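Local coordinates for protein (GYP1P) (Saccharomyces cerevisiae, PDB 1FKM), which supplies the Ypt/Rab-GAP domain of a yeast protein that accelerates GTP hydrolysis by YPT1 and YPT7, restraining them at the Golgi and vacuole, at residues D25-S30 with K44-Y49; A216-H221 with D341-M346. One frame throughout, in Å; residues are numbered along the deposited sequence.

Contact 1 (D25-S30 with K44-Y49); sequences DLRQIS and KLLIGY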
# COMPACT_ATOMS: atom_id res chain seq x y z
N ASP A 25 5.70 -12.84 -17.43
CA ASP A 25 7.11 -12.83 -17.08
C ASP A 25 7.36 -11.80 -15.99
O ASP A 25 8.09 -12.05 -15.03
CB ASP A 25 7.98 -12.49 -18.30
CG ASP A 25 7.93 -13.56 -19.37
OD1 ASP A 25 7.96 -14.76 -19.02
OD2 ASP A 25 7.89 -13.21 -20.56
N LEU A 26 6.74 -10.63 -16.13
CA LEU A 26 6.92 -9.56 -15.15
C LEU A 26 6.45 -9.94 -13.75
O LEU A 26 7.15 -9.68 -12.76
CB LEU A 26 6.18 -8.30 -15.64
CG LEU A 26 6.37 -7.04 -14.79
CD1 LEU A 26 7.85 -6.67 -14.74
CD2 LEU A 26 5.54 -5.89 -15.39
N ARG A 27 5.27 -10.54 -13.65
CA ARG A 27 4.72 -10.96 -12.36
C ARG A 27 5.62 -12.01 -11.71
O ARG A 27 5.87 -11.98 -10.51
CB ARG A 27 3.33 -11.56 -12.54
CG ARG A 27 2.23 -10.57 -12.86
CD ARG A 27 0.88 -11.29 -12.92
NE ARG A 27 0.65 -12.10 -11.73
CZ ARG A 27 -0.45 -12.82 -11.50
NH1 ARG A 27 -1.42 -12.85 -12.40
NH2 ARG A 27 -0.56 -13.52 -10.38
N GLN A 28 6.10 -12.95 -12.52
CA GLN A 28 6.95 -14.03 -12.03
C GLN A 28 8.21 -13.54 -11.33
O GLN A 28 8.52 -13.98 -10.22
CB GLN A 28 7.33 -14.95 -13.19
CG GLN A 28 8.36 -16.00 -12.84
CD GLN A 28 8.70 -16.88 -14.02
OE1 GLN A 28 9.17 -16.40 -15.05
NE2 GLN A 28 8.47 -18.19 -13.88
N ILE A 29 8.95 -12.64 -11.97
CA ILE A 29 10.17 -12.13 -11.38
C ILE A 29 9.92 -11.10 -10.29
O ILE A 29 10.65 -11.06 -9.30
CB ILE A 29 11.11 -11.52 -12.47
CG1 ILE A 29 12.46 -11.16 -11.85
CG2 ILE A 29 10.46 -10.30 -13.10
CD1 ILE A 29 13.52 -10.76 -12.86
N SER A 30 8.89 -10.28 -10.45
CA SER A 30 8.57 -9.24 -9.48
C SER A 30 8.17 -9.78 -8.11
O SER A 30 8.32 -9.09 -7.11
CB SER A 30 7.45 -8.33 -10.00
OG SER A 30 7.86 -7.61 -11.15
N LYS A 44 3.16 0.40 -11.75
CA LYS A 44 2.06 0.90 -12.59
C LYS A 44 1.57 -0.17 -13.55
O LYS A 44 0.38 -0.26 -13.84
CB LYS A 44 2.50 2.15 -13.34
CG LYS A 44 2.82 3.32 -12.41
CD LYS A 44 3.34 4.54 -13.17
CE LYS A 44 3.87 5.60 -12.20
NZ LYS A 44 4.50 6.75 -12.92
N LEU A 45 2.49 -1.00 -14.04
CA LEU A 45 2.11 -2.08 -14.96
C LEU A 45 1.35 -3.18 -14.21
O LEU A 45 0.32 -3.65 -14.67
CB LEU A 45 3.34 -2.68 -15.64
CG LEU A 45 4.04 -1.85 -16.72
CD1 LEU A 45 5.41 -2.45 -17.03
CD2 LEU A 45 3.16 -1.81 -17.97
N LEU A 46 1.86 -3.58 -13.05
CA LEU A 46 1.23 -4.65 -12.28
C LEU A 46 -0.16 -4.32 -11.74
O LEU A 46 -1.02 -5.19 -11.67
CB LEU A 46 2.13 -5.08 -11.13
CG LEU A 46 3.46 -5.74 -11.53
CD1 LEU A 46 4.31 -5.99 -10.29
CD2 LEU A 46 3.17 -7.05 -12.27
N ILE A 47 -0.38 -3.06 -11.36
CA ILE A 47 -1.67 -2.68 -10.81
C ILE A 47 -2.72 -2.41 -11.90
O ILE A 47 -3.89 -2.17 -11.60
CB ILE A 47 -1.52 -1.44 -9.88
CG1 ILE A 47 -2.71 -1.37 -8.92
CG2 ILE A 47 -1.41 -0.16 -10.71
CD1 ILE A 47 -2.58 -0.31 -7.86
N GLY A 48 -2.29 -2.47 -13.15
CA GLY A 48 -3.21 -2.27 -14.26
C GLY A 48 -3.43 -0.83 -14.68
O GLY A 48 -4.47 -0.50 -15.25
N TYR A 49 -2.47 0.04 -14.39
CA TYR A 49 -2.60 1.44 -14.75
C TYR A 49 -1.93 1.66 -16.09
O TYR A 49 -2.58 2.00 -17.08
CB TYR A 49 -1.96 2.32 -13.67
CG TYR A 49 -1.94 3.80 -13.99
CD1 TYR A 49 -3.11 4.50 -14.28
CD2 TYR A 49 -0.74 4.52 -13.95
CE1 TYR A 49 -3.09 5.88 -14.52
CE2 TYR A 49 -0.71 5.90 -14.18
CZ TYR A 49 -1.89 6.56 -14.46
OH TYR A 49 -1.85 7.93 -14.65
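Leu26 and Ser30, one helical turn apart, both meet Leu46, and the flat group here is the carbonyl of Leu26. Leu26 O is approached from opposite faces by Ser30 N (3.0 Å) and Ser30 OG (2.7 Å), the hydroxyl standing 38° out of the carbonyl plane. This bond fixes the rotation of the Ser30 side chain, whose CB lies 3.9 Å from Leu46 CD1. Putting an alanine here would probably leave Leu26 O with one donor fewer and open a small gap beside Leu46 CD1, which also borders OG.

The second methyl of Leu46, CD2, lies 3.7 Å from Arg27 CG and 4.1 Å from Leu26 CG. With CG anti to the backbone N (chi1 -175°), Leu26 extends CD2 to 3.8 Å from Leu45 CD1; these two leucines cross at about a right angle. Helix 23-30 thus packs on the end of helix 39-46, where Gly48, at positive phi, closes a Schellman motif. Ser259 of helix 247-261 touches both Ser30 and Leu46. No hydrogen bond spans the two segments, which implies that burial of apolar surface and shape hold the pair, while the Ser30 hydroxyl is satisfied within its own helix.

Contact 2 (A216-H221 with D341-M346); sequences ADLYNH and DQLMEM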
# COMPACT_ATOMS: atom_id res chain seq x y z
N ALA A 216 -4.74 -23.57 17.61
CA ALA A 216 -5.82 -23.58 18.58
C ALA A 216 -5.36 -23.16 19.97
O ALA A 216 -6.11 -22.53 20.71
CB ALA A 216 -6.44 -24.98 18.64
N ASP A 217 -4.12 -23.51 20.32
CA ASP A 217 -3.59 -23.15 21.63
C ASP A 217 -3.46 -21.64 21.79
O ASP A 217 -3.78 -21.10 22.85
CB ASP A 217 -2.23 -23.82 21.85
CG ASP A 217 -2.34 -25.33 21.98
OD1 ASP A 217 -3.18 -25.80 22.77
OD2 ASP A 217 -1.58 -26.05 21.29
N LEU A 218 -2.99 -20.95 20.76
CA LEU A 218 -2.86 -19.50 20.84
C LEU A 218 -4.26 -18.90 20.90
O LEU A 218 -4.52 -17.98 21.67
CB LEU A 218 -2.10 -18.95 19.63
CG LEU A 218 -1.99 -17.43 19.55
CD1 LEU A 218 -1.30 -16.87 20.78
CD2 LEU A 218 -1.22 -17.04 18.29
N TYR A 219 -5.16 -19.44 20.08
CA TYR A 219 -6.53 -18.97 20.04
C TYR A 219 -7.16 -19.08 21.42
O TYR A 219 -7.79 -18.15 21.91
CB TYR A 219 -7.34 -19.80 19.04
CG TYR A 219 -8.73 -19.27 18.80
CD1 TYR A 219 -8.97 -18.26 17.87
CD2 TYR A 219 -9.82 -19.76 19.53
CE1 TYR A 219 -10.25 -17.75 17.66
CE2 TYR A 219 -11.11 -19.26 19.32
CZ TYR A 219 -11.31 -18.26 18.39
OH TYR A 219 -12.58 -17.76 18.19
N ASN A 220 -6.99 -20.24 22.05
CA ASN A 220 -7.53 -20.48 23.38
C ASN A 220 -6.89 -19.55 24.42
O ASN A 220 -7.56 -19.11 25.35
CB ASN A 220 -7.31 -21.95 23.79
CG ASN A 220 -8.11 -22.92 22.93
OD1 ASN A 220 -7.82 -24.12 22.89
ND2 ASN A 220 -9.13 -22.41 22.24
N HIS A 221 -5.61 -19.25 24.25
CA HIS A 221 -4.94 -18.36 25.19
C HIS A 221 -5.57 -16.97 25.10
O HIS A 221 -5.81 -16.32 26.12
CB HIS A 221 -3.44 -18.26 24.88
CG HIS A 221 -2.70 -17.32 25.78
ND1 HIS A 221 -2.45 -17.60 27.11
CD2 HIS A 221 -2.16 -16.10 25.55
CE1 HIS A 221 -1.79 -16.59 27.65
NE2 HIS A 221 -1.60 -15.67 26.72
N ASP A 341 4.79 -18.36 20.33
CA ASP A 341 5.43 -18.77 21.58
C ASP A 341 5.52 -17.62 22.58
O ASP A 341 5.23 -17.79 23.77
CB ASP A 341 6.83 -19.34 21.31
CG ASP A 341 6.79 -20.56 20.42
OD1 ASP A 341 6.03 -21.50 20.73
OD2 ASP A 341 7.52 -20.59 19.41
N GLN A 342 5.92 -16.45 22.10
CA GLN A 342 6.04 -15.27 22.96
C GLN A 342 4.68 -14.83 23.51
O GLN A 342 4.56 -14.49 24.68
CB GLN A 342 6.67 -14.11 22.18
CG GLN A 342 8.14 -14.27 21.88
CD GLN A 342 8.67 -13.18 20.96
OE1 GLN A 342 8.48 -13.23 19.75
NE2 GLN A 342 9.32 -12.18 21.54
N LEU A 343 3.67 -14.82 22.65
CA LEU A 343 2.32 -14.40 23.04
C LEU A 343 1.73 -15.28 24.14
O LEU A 343 0.99 -14.80 24.99
CB LEU A 343 1.39 -14.39 21.81
CG LEU A 343 1.72 -13.30 20.78
CD1 LEU A 343 0.91 -13.51 19.50
CD2 LEU A 343 1.42 -11.94 21.38
N MSE A 344 2.05 -16.57 24.10
CA MSE A 344 1.55 -17.53 25.09
C MSE A 344 1.91 -17.16 26.53
O MSE A 344 1.29 -17.67 27.46
CB MSE A 344 2.11 -18.93 24.79
CG MSE A 344 1.61 -19.58 23.51
SE MSE A 344 -0.25 -20.08 23.55
CE MSE A 344 -0.09 -21.79 24.45
N GLU A 345 2.89 -16.29 26.70
CA GLU A 345 3.31 -15.89 28.05
C GLU A 345 2.86 -14.49 28.44
O GLU A 345 3.30 -13.95 29.45
CB GLU A 345 4.84 -15.97 28.16
CG GLU A 345 5.46 -17.29 27.71
CD GLU A 345 4.98 -18.48 28.52
OE1 GLU A 345 4.95 -18.38 29.77
OE2 GLU A 345 4.64 -19.52 27.92
N MSE A 346 1.97 -13.90 27.64
CA MSE A 346 1.49 -12.54 27.90
C MSE A 346 0.02 -12.45 28.27
O MSE A 346 -0.78 -13.26 27.83
CB MSE A 346 1.72 -11.66 26.67
CG MSE A 346 3.17 -11.39 26.32
SE MSE A 346 3.29 -10.44 24.63
CE MSE A 346 4.65 -11.54 23.79
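His221 NE2 donates to Met346 O across 2.8 Å, joining helix 216-224 to the type I beta turn, Leu343 to Met346, at the end region of helix 340-343 in this all-helical TBC domain. The bond is well formed: the N-H...O angle is 152°, the donor lies in the carbonyl plane, and Met346 O sits at the ring edge, near the imidazole plane. The direction of the bond puts a proton on NE2. Met344 meets the ring differently. Met344 CA stands over one face of the His221 ring, 4.1 Å from its centroid in a CH-pi contact, and Met344 O lies over the same face, 3.3 Å from His221 CE1. The imidazole is therefore held at both edge and face by the backbone of the turn, with CG of His221 anti to its own N (chi1 178°), which carries the ring out from the helix.

The selenomethionine side chain of Met344 bends at chi2 and chi3 and folds against the helix. Met344 SE lies 3.7 Å from Asp217 O and 3.8 Å from Leu218 CA, and Met344 CE ends 3.9 Å from Asp217 CB. Leu218, buried deeper, crosses Leu343 obliquely and brings CD1 to 3.8 Å from Leu343 CB.

The next shell sets these groups in place. The bond from Met346 N to Leu343 O closes the turn and so presents the Met344 and Met346 carbonyls to the histidine. Helix 348-355 packs against the turn: its Phe354 touches both Leu343 and Met346. On the other segment, Leu218 N is bonded to Asp215 OD1 at the start of the helix, and one turn on, His221 N bonds to Asp217 O at 3.0 Å, the same oxygen that Met344 SE touches.

How the contacts relate
From the N terminus, contact 1 comes first: it closes a short loop of 13 intervening residues and joins helix 23-30 to helix 39-46. The chain then runs on past the arginine finger, Arg96, and the glutamine finger, Gln131, before contact 2 opens at helix 216-224. That second closure spans 119 residues, including the unmodelled 263-322, and brings the turn of Leu343 to Met346 back to the earlier helix. The two loops follow in series, neither nested nor crossed. The centres of contact 1 and contact 2 are about 38 Å apart, and the nearest atoms of contact 1 and contact 2 about 27 Å apart, so they lie in separate regions of the domain, contact 2 farther from the chain centre.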